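Local coordinates for NRPS (Penicillium fellutanum, PDB 6NKI), which forms part of a nonribosomal peptide synthetase and holds NADPH in a Rossmann-type domain related to the male sterility protein family, at residues L248-R251 with V252-T255; L317-S320 with D321-A325; S390-N393 with M394-A398. One frame throughout, in Å; residues are numbered along the deposited sequence.

Interaction 1: L248-R251 with V252-T255; sequences LLWR and VVTT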
loop_
_atom_site.group_PDB
_atom_site.type_symbol
_atom_site.label_atom_id
_atom_site.label_comp_id
_atom_site.label_asym_id
_atom_site.label_seq_id
_atom_site.Cartn_x
_atom_site.Cartn_y
_atom_site.Cartn_z
ATOM N N LEU A 248 -10.358 -17.269 9.941
ATOM C CA LEU A 248 -10.079 -17.292 11.374
ATOM C C LEU A 248 -10.179 -15.903 11.986
ATOM O O LEU A 248 -10.828 -15.708 13.019
ATOM C CB LEU A 248 -8.694 -17.864 11.624
ATOM C CG LEU A 248 -8.232 -17.706 13.066
ATOM C CD1 LEU A 248 -9.183 -18.369 14.056
ATOM C CD2 LEU A 248 -6.830 -18.264 13.207
ATOM N N LEU A 249 -9.555 -14.923 11.338
ATOM C CA LEU A 249 -9.472 -13.574 11.881
ATOM C C LEU A 249 -10.863 -13.020 12.166
ATOM O O LEU A 249 -11.186 -12.665 13.305
ATOM C CB LEU A 249 -8.711 -12.676 10.890
ATOM C CG LEU A 249 -8.305 -11.298 11.384
ATOM C CD1 LEU A 249 -7.228 -11.434 12.456
ATOM C CD2 LEU A 249 -7.855 -10.393 10.235
ATOM N N TRP A 250 -11.714 -12.976 11.137
ATOM C CA TRP A 250 -13.006 -12.323 11.282
ATOM C C TRP A 250 -13.983 -13.141 12.113
ATOM O O TRP A 250 -14.952 -12.584 12.641
ATOM C CB TRP A 250 -13.610 -12.028 9.918
ATOM C CG TRP A 250 -12.744 -11.146 9.146
ATOM C CD1 TRP A 250 -12.110 -11.434 7.973
ATOM C CD2 TRP A 250 -12.302 -9.847 9.533
ATOM N NE1 TRP A 250 -11.349 -10.369 7.569
ATOM C CE2 TRP A 250 -11.438 -9.382 8.514
ATOM C CE3 TRP A 250 -12.569 -9.019 10.628
ATOM C CZ2 TRP A 250 -10.839 -8.144 8.561
ATOM C CZ3 TRP A 250 -11.976 -7.792 10.670
ATOM C CH2 TRP A 250 -11.121 -7.356 9.635
ATOM N N ARG A 251 -13.773 -14.461 12.195
ATOM C CA ARG A 251 -14.590 -15.294 13.066
ATOM C C ARG A 251 -14.336 -14.955 14.536
ATOM O O ARG A 251 -15.262 -14.961 15.350
ATOM C CB ARG A 251 -14.308 -16.774 12.778
ATOM C CG ARG A 251 -14.952 -17.374 11.499
ATOM C CD ARG A 251 -14.394 -18.797 11.234
ATOM N NE ARG A 251 -14.957 -19.433 10.039
ATOM C CZ ARG A 251 -15.868 -20.405 10.035
ATOM N NH1 ARG A 251 -16.298 -20.890 8.878
ATOM N NH2 ARG A 251 -16.318 -20.937 11.169
ATOM N N VAL A 252 -13.083 -14.630 14.882
ATOM C CA VAL A 252 -12.752 -14.162 16.229
ATOM C C VAL A 252 -13.265 -12.740 16.446
ATOM O O VAL A 252 -13.691 -12.379 17.546
ATOM C CB VAL A 252 -11.233 -14.248 16.464
ATOM C CG1 VAL A 252 -10.849 -13.634 17.800
ATOM C CG2 VAL A 252 -10.783 -15.683 16.398
ATOM N N VAL A 253 -13.238 -11.922 15.408
ATOM C CA VAL A 253 -13.786 -10.578 15.518
ATOM C C VAL A 253 -15.307 -10.619 15.650
ATOM O O VAL A 253 -15.900 -9.795 16.353
ATOM C CB VAL A 253 -13.318 -9.737 14.305
ATOM C CG1 VAL A 253 -14.073 -8.428 14.197
ATOM C CG2 VAL A 253 -11.815 -9.445 14.423
ATOM N N THR A 254 -15.963 -11.574 14.987
ATOM C CA THR A 254 -17.424 -11.570 14.971
ATOM C C THR A 254 -18.003 -12.081 16.296
ATOM O O THR A 254 -19.118 -11.696 16.683
ATOM C CB THR A 254 -17.934 -12.391 13.774
ATOM O OG1 THR A 254 -19.339 -12.175 13.600
ATOM C CG2 THR A 254 -17.688 -13.894 13.980
ATOM N N THR A 255 -17.263 -12.934 17.012
ATOM C CA THR A 255 -17.730 -13.388 18.314
ATOM C C THR A 255 -17.307 -12.426 19.412
ATOM O O THR A 255 -17.950 -12.365 20.470
ATOM C CB THR A 255 -17.209 -14.798 18.630
ATOM O OG1 THR A 255 -15.806 -14.759 18.916
ATOM C CG2 THR A 255 -17.438 -15.731 17.438
#

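Interaction 2: L317-S320 with D321-A325; sequences LNMS and DFWKA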
loop_
_atom_site.group_PDB
_atom_site.type_symbol
_atom_site.label_atom_id
_atom_site.label_comp_id
_atom_site.label_asym_id
_atom_site.label_seq_id
_atom_site.Cartn_x
_atom_site.Cartn_y
_atom_site.Cartn_z
ATOM N N LEU A 317 0.367 -5.622 12.175
ATOM C CA LEU A 317 -0.008 -4.671 13.210
ATOM C C LEU A 317 0.344 -5.208 14.589
ATOM O O LEU A 317 0.419 -6.421 14.803
ATOM C CB LEU A 317 -1.510 -4.398 13.169
ATOM C CG LEU A 317 -2.107 -3.701 11.955
ATOM C CD1 LEU A 317 -3.633 -3.796 11.968
ATOM C CD2 LEU A 317 -1.663 -2.232 11.902
ATOM N N ASN A 318 0.545 -4.290 15.534
ATOM C CA ASN A 318 0.436 -4.662 16.936
ATOM C C ASN A 318 -1.003 -5.062 17.223
ATOM O O ASN A 318 -1.947 -4.516 16.645
ATOM C CB ASN A 318 0.842 -3.499 17.845
ATOM C CG ASN A 318 2.323 -3.191 17.769
ATOM O OD1 ASN A 318 3.161 -4.098 17.789
ATOM N ND2 ASN A 318 2.657 -1.908 17.655
ATOM N N MET A 319 -1.179 -6.028 18.122
ATOM C CA MET A 319 -2.540 -6.412 18.475
ATOM C C MET A 319 -3.326 -5.263 19.124
ATOM O O MET A 319 -4.535 -5.127 18.883
ATOM C CB MET A 319 -2.511 -7.643 19.373
ATOM C CG MET A 319 -2.083 -8.892 18.613
ATOM S SD MET A 319 -3.136 -9.090 17.175
ATOM C CE MET A 319 -4.737 -9.308 17.926
ATOM N N SER A 320 -2.672 -4.421 19.936
ATOM C CA SER A 320 -3.359 -3.236 20.446
ATOM C C SER A 320 -3.791 -2.317 19.309
ATOM O O SER A 320 -4.908 -1.783 19.318
ATOM C CB SER A 320 -2.472 -2.475 21.426
ATOM O OG SER A 320 -1.389 -1.852 20.769
ATOM N N ASP A 321 -2.926 -2.130 18.311
ATOM C CA ASP A 321 -3.286 -1.289 17.179
ATOM C C ASP A 321 -4.425 -1.915 16.383
ATOM O O ASP A 321 -5.333 -1.215 15.910
ATOM C CB ASP A 321 -2.041 -1.078 16.312
ATOM C CG ASP A 321 -2.164 0.103 15.360
ATOM O OD1 ASP A 321 -3.217 0.787 15.334
ATOM O OD2 ASP A 321 -1.179 0.353 14.638
ATOM N N PHE A 322 -4.393 -3.243 16.230
ATOM C CA PHE A 322 -5.454 -3.955 15.520
ATOM C C PHE A 322 -6.816 -3.737 16.191
ATOM O O PHE A 322 -7.771 -3.269 15.555
ATOM C CB PHE A 322 -5.085 -5.452 15.412
ATOM C CG PHE A 322 -6.247 -6.349 15.024
ATOM C CD1 PHE A 322 -6.740 -6.356 13.729
ATOM C CD2 PHE A 322 -6.871 -7.156 15.987
ATOM C CE1 PHE A 322 -7.821 -7.155 13.380
ATOM C CE2 PHE A 322 -7.955 -7.939 15.656
ATOM C CZ PHE A 322 -8.424 -7.944 14.327
ATOM N N TRP A 323 -6.919 -4.029 17.490
ATOM C CA TRP A 323 -8.224 -3.928 18.140
ATOM C C TRP A 323 -8.743 -2.495 18.227
ATOM O O TRP A 323 -9.959 -2.285 18.119
ATOM C CB TRP A 323 -8.197 -4.530 19.533
ATOM C CG TRP A 323 -8.131 -6.007 19.573
ATOM C CD1 TRP A 323 -7.077 -6.773 19.968
ATOM C CD2 TRP A 323 -9.154 -6.909 19.168
ATOM N NE1 TRP A 323 -7.397 -8.105 19.875
ATOM C CE2 TRP A 323 -8.671 -8.213 19.380
ATOM C CE3 TRP A 323 -10.443 -6.744 18.660
ATOM C CZ2 TRP A 323 -9.435 -9.337 19.119
ATOM C CZ3 TRP A 323 -11.195 -7.865 18.390
ATOM C CH2 TRP A 323 -10.688 -9.138 18.617
ATOM N N LYS A 324 -7.872 -1.494 18.421
ATOM C CA LYS A 324 -8.435 -0.153 18.463
ATOM C C LYS A 324 -8.993 0.241 17.116
ATOM O O LYS A 324 -9.846 1.132 17.051
ATOM C CB LYS A 324 -7.439 0.894 18.986
ATOM C CG LYS A 324 -6.136 1.082 18.262
ATOM C CD LYS A 324 -5.393 2.328 18.810
ATOM C CE LYS A 324 -4.787 2.172 20.222
ATOM N NZ LYS A 324 -3.583 1.288 20.309
ATOM N N ALA A 325 -8.571 -0.449 16.048
ATOM C CA ALA A 325 -9.109 -0.215 14.718
ATOM C C ALA A 325 -10.441 -0.924 14.532
ATOM O O ALA A 325 -11.372 -0.354 13.953
ATOM C CB ALA A 325 -8.092 -0.661 13.672
#

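Interaction 3: S390-N393 with M394-A398; sequences SLTN and MIRQA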
loop_
_atom_site.group_PDB
_atom_site.type_symbol
_atom_site.label_atom_id
_atom_site.label_comp_id
_atom_site.label_asym_id
_atom_site.label_seq_id
_atom_site.Cartn_x
_atom_site.Cartn_y
_atom_site.Cartn_z
ATOM N N SER A 390 3.402 4.444 6.524
ATOM C CA SER A 390 2.328 4.495 5.534
ATOM C C SER A 390 1.674 3.129 5.328
ATOM O O SER A 390 0.472 3.054 5.028
ATOM C CB SER A 390 2.862 5.057 4.205
ATOM O OG SER A 390 3.861 4.246 3.608
ATOM N N LEU A 391 2.436 2.054 5.501
ATOM C CA LEU A 391 1.885 0.723 5.281
ATOM C C LEU A 391 1.088 0.295 6.495
ATOM O O LEU A 391 -0.038 -0.199 6.360
ATOM C CB LEU A 391 3.017 -0.262 4.946
ATOM C CG LEU A 391 2.794 -1.770 4.827
ATOM C CD1 LEU A 391 1.850 -2.129 3.715
ATOM C CD2 LEU A 391 4.114 -2.472 4.689
ATOM N N THR A 392 1.658 0.534 7.680
ATOM C CA THR A 392 0.922 0.407 8.930
ATOM C C THR A 392 -0.417 1.106 8.824
ATOM O O THR A 392 -1.450 0.522 9.163
ATOM C CB THR A 392 1.745 0.989 10.074
ATOM O OG1 THR A 392 3.064 0.430 10.061
ATOM C CG2 THR A 392 1.084 0.690 11.433
ATOM N N ASN A 393 -0.437 2.346 8.320
ATOM C CA ASN A 393 -1.714 3.051 8.273
ATOM C C ASN A 393 -2.676 2.421 7.277
ATOM O O ASN A 393 -3.891 2.394 7.511
ATOM C CB ASN A 393 -1.588 4.521 7.883
ATOM C CG ASN A 393 -2.924 5.245 8.045
ATOM O OD1 ASN A 393 -3.632 5.020 9.036
ATOM N ND2 ASN A 393 -3.393 5.847 6.958
ATOM N N MET A 394 -2.172 1.938 6.149
ATOM C CA MET A 394 -3.096 1.475 5.114
ATOM C C MET A 394 -3.713 0.117 5.459
ATOM O O MET A 394 -4.845 -0.156 5.041
ATOM C CB MET A 394 -2.409 1.396 3.765
ATOM C CG MET A 394 -3.411 1.530 2.632
ATOM S SD MET A 394 -4.094 3.220 2.553
ATOM C CE MET A 394 -5.564 3.003 1.542
ATOM N N ILE A 395 -3.000 -0.733 6.208
ATOM C CA ILE A 395 -3.657 -1.938 6.711
ATOM C C ILE A 395 -4.605 -1.581 7.848
ATOM O O ILE A 395 -5.729 -2.094 7.887
ATOM C CB ILE A 395 -2.645 -3.019 7.142
ATOM C CG1 ILE A 395 -1.794 -2.532 8.278
ATOM C CG2 ILE A 395 -1.650 -3.386 6.046
ATOM C CD1 ILE A 395 -0.773 -3.505 8.659
ATOM N N ARG A 396 -4.185 -0.704 8.775
ATOM C CA ARG A 396 -5.111 -0.178 9.777
ATOM C C ARG A 396 -6.429 0.262 9.169
ATOM O O ARG A 396 -7.488 -0.105 9.677
ATOM C CB ARG A 396 -4.442 0.946 10.577
ATOM C CG ARG A 396 -5.407 1.849 11.289
ATOM C CD ARG A 396 -4.802 2.789 12.275
ATOM N NE ARG A 396 -3.728 3.619 11.742
ATOM C CZ ARG A 396 -2.460 3.576 12.168
ATOM N NH1 ARG A 396 -2.095 2.836 13.223
ATOM N NH2 ARG A 396 -1.547 4.304 11.540
ATOM N N GLN A 397 -6.397 0.988 8.068
ATOM C CA GLN A 397 -7.661 1.358 7.460
ATOM C C GLN A 397 -8.341 0.146 6.840
ATOM O O GLN A 397 -9.568 0.109 6.728
ATOM C CB GLN A 397 -7.458 2.458 6.393
ATOM C CG GLN A 397 -6.862 3.706 6.906
ATOM C CD GLN A 397 -7.703 4.360 7.984
ATOM O OE1 GLN A 397 -7.307 4.371 9.144
ATOM N NE2 GLN A 397 -8.854 4.929 7.597
ATOM N N ALA A 398 -7.579 -0.857 6.426
ATOM C CA ALA A 398 -8.240 -2.031 5.867
ATOM C C ALA A 398 -9.062 -2.752 6.936
ATOM O O ALA A 398 -10.213 -3.138 6.685
ATOM C CB ALA A 398 -7.211 -2.956 5.207
#

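Interaction 1: L248-R251 with V252-T255
Trp250 and Val253 run alongside each other, in the same direction, on helix 248-259. The benzo part of the indole does the touching. Its atom CE3 comes to 3.8 Å from Val253 CB. Val253 CG1 sits at the edge of the indole, in the ring plane. Val253 CG2 is also near, 3.9 Å from Trp250 CE3. The indole is set beside the backbone N of Trp250 (chi1 -60°), and the turn about chi2 (116°) puts the CE3 edge on the valine side. Leu249 CD2 lies over the outer part of one face of the ring, 4.0 Å from its plane.

A second, smaller pair follows the same helix. Leu248 CD1 meets Val252 CG2 at 3.9 Å, again alongside. Val252 CG2 is the branch next to its own backbone N, which carries it back toward Leu248. Trp250 with Val253 is an i to i+3 pair and Leu248 with Val252 an i to i+4 pair, as expected one helical turn apart.

Successive helical bonds keep these pairs in step. Val252 N donates to Leu248 O at 3.1 Å, and Val253 N to Leu249 O at 3.0 Å. Thr254 N bonds to Trp250 O, and Thr255 N makes a longer bond to Arg251 O. Arg251 runs outward as an extended chain from CG to NE, and its NH2 is hydrogen-bonded to Pro358 O.

The contact is mostly apolar and buried: plain helix packing beside the NADPH site of a Rossmann-type protein. The side chain of Leu249 lies about 5 Å from the bound NADPH. Leu248, Leu249 and Trp250 pack on strand 233-235 through Phe233 and Ile235. Val399, Asn402 and Leu406 of helix 389-410 touch Trp250. Phe322 and Ile326 of helix 319-330 pack against Val253.

Interaction 2: L317-S320 with D321-A325
Lys324 curls back over the carbonyl of Ser320, one helical turn earlier. Its CB is 3.7 Å from Ser320 O. CG is nearer, 3.3 Å from Ser320 O. CD and CE pass the same oxygen a little farther out. Bends at chi3 and chi4 (both 72°) then return NZ to it, where the ammonium group makes a weak hydrogen bond to Ser320 O at 3.5 Å. The same oxygen accepts the backbone N of Lys324 at 3.1 Å. One carbonyl is thus shared by both nitrogens of the lysine.

These residues form the step from a strand to a helix. Strand 316-318 ends at Asn318, the N-cap position of helix 319-330. The side chain of Asn318 makes no capping bond. Its carbonyl O starts the helical bonding by accepting the N-H of Phe322; Met319 O accepts that of Trp323. Backbone bonds from Leu317 to Leu271 join the strand to strand 270-275.

Met319 makes much of the apolar contact. Its chain bends at chi2 and chi3 and runs alongside both aromatic residues. The methyl CE is 3.6 Å from Phe322 CD2 and 3.5 Å from Trp323 NE1. The sulfur makes a Met-aromatic contact: SD lies 5.3 Å from the centroid of the Phe322 ring, in an oblique position 48° off the ring normal. Phe322 CE2 stands 3.7 Å above the Trp323 ring plane, over its centre. Tyr262 stacks with that indole. Leu317 crosses Phe322 at about a right angle, and its CD1 rests on CA and CB of Phe322, near the edge of the ring.

Interaction 3: S390-N393 with M394-A398
Asn393 and Arg396 meet because their chains turn toward each other. Asn393 places CG opposite its backbone N (chi1 -172°), while Arg396 bends at chi3 (54°) and brings its guanidinium back along the helix. Asn393 OD1 then accepts Arg396 NE at 3.0 Å. The donor lies in the amide plane on a lone pair of OD1. Arg396 NH2 adds a weak bond to Asn393 OD1 at 3.3 Å. OD1 meets the guanidinium at its edge, near that group's plane, and the amide plane is turned 38° from the guanidinium plane.

Thr392 O sits over one face of the guanidinium and accepts the backbone N of Arg396. Asn393 O accepts Gln397 N at 2.9 Å, and Gln397 CG passes 3.3 Å from Asn393 O. On the apolar side, Leu391 CD1 approaches Ile395 CG2 at 4.4 Å.

The remaining end of Arg396, NH1, forms a salt bridge with Asp321 OD2. Two acceptors thus probably help to fix the rotation of the guanidinium. His285 of the second subunit packs on Asn393 and Arg396, and Ser390 OG is hydrogen-bonded to Asp315 of the second subunit. This is a side-chain bond from residue i to i+3 along helix 389-410, set in the interface between the two subunits.

Overall arrangement
Interactions 1 and 3 each lie on one helix, 248-259 and 389-410; interaction 2 spans the step from strand 316-318 into helix 319-330. Interaction 1 is the buried one and is mainly apolar. Interactions 2 and 3 are partly buried and mix apolar with polar chemistry. Phe322 joins the first two: its CZ is 3.7 Å from Val253 CG2. Interactions 2 and 3 are linked by the Asp321-Arg396 salt bridge and also by packing, with Leu317 CG 3.6 Å from Ile395 CD1. Interactions 1 and 3 do not touch. Interaction 1 comes nearest to the NADPH, and interaction 3 alone is met by the second subunit.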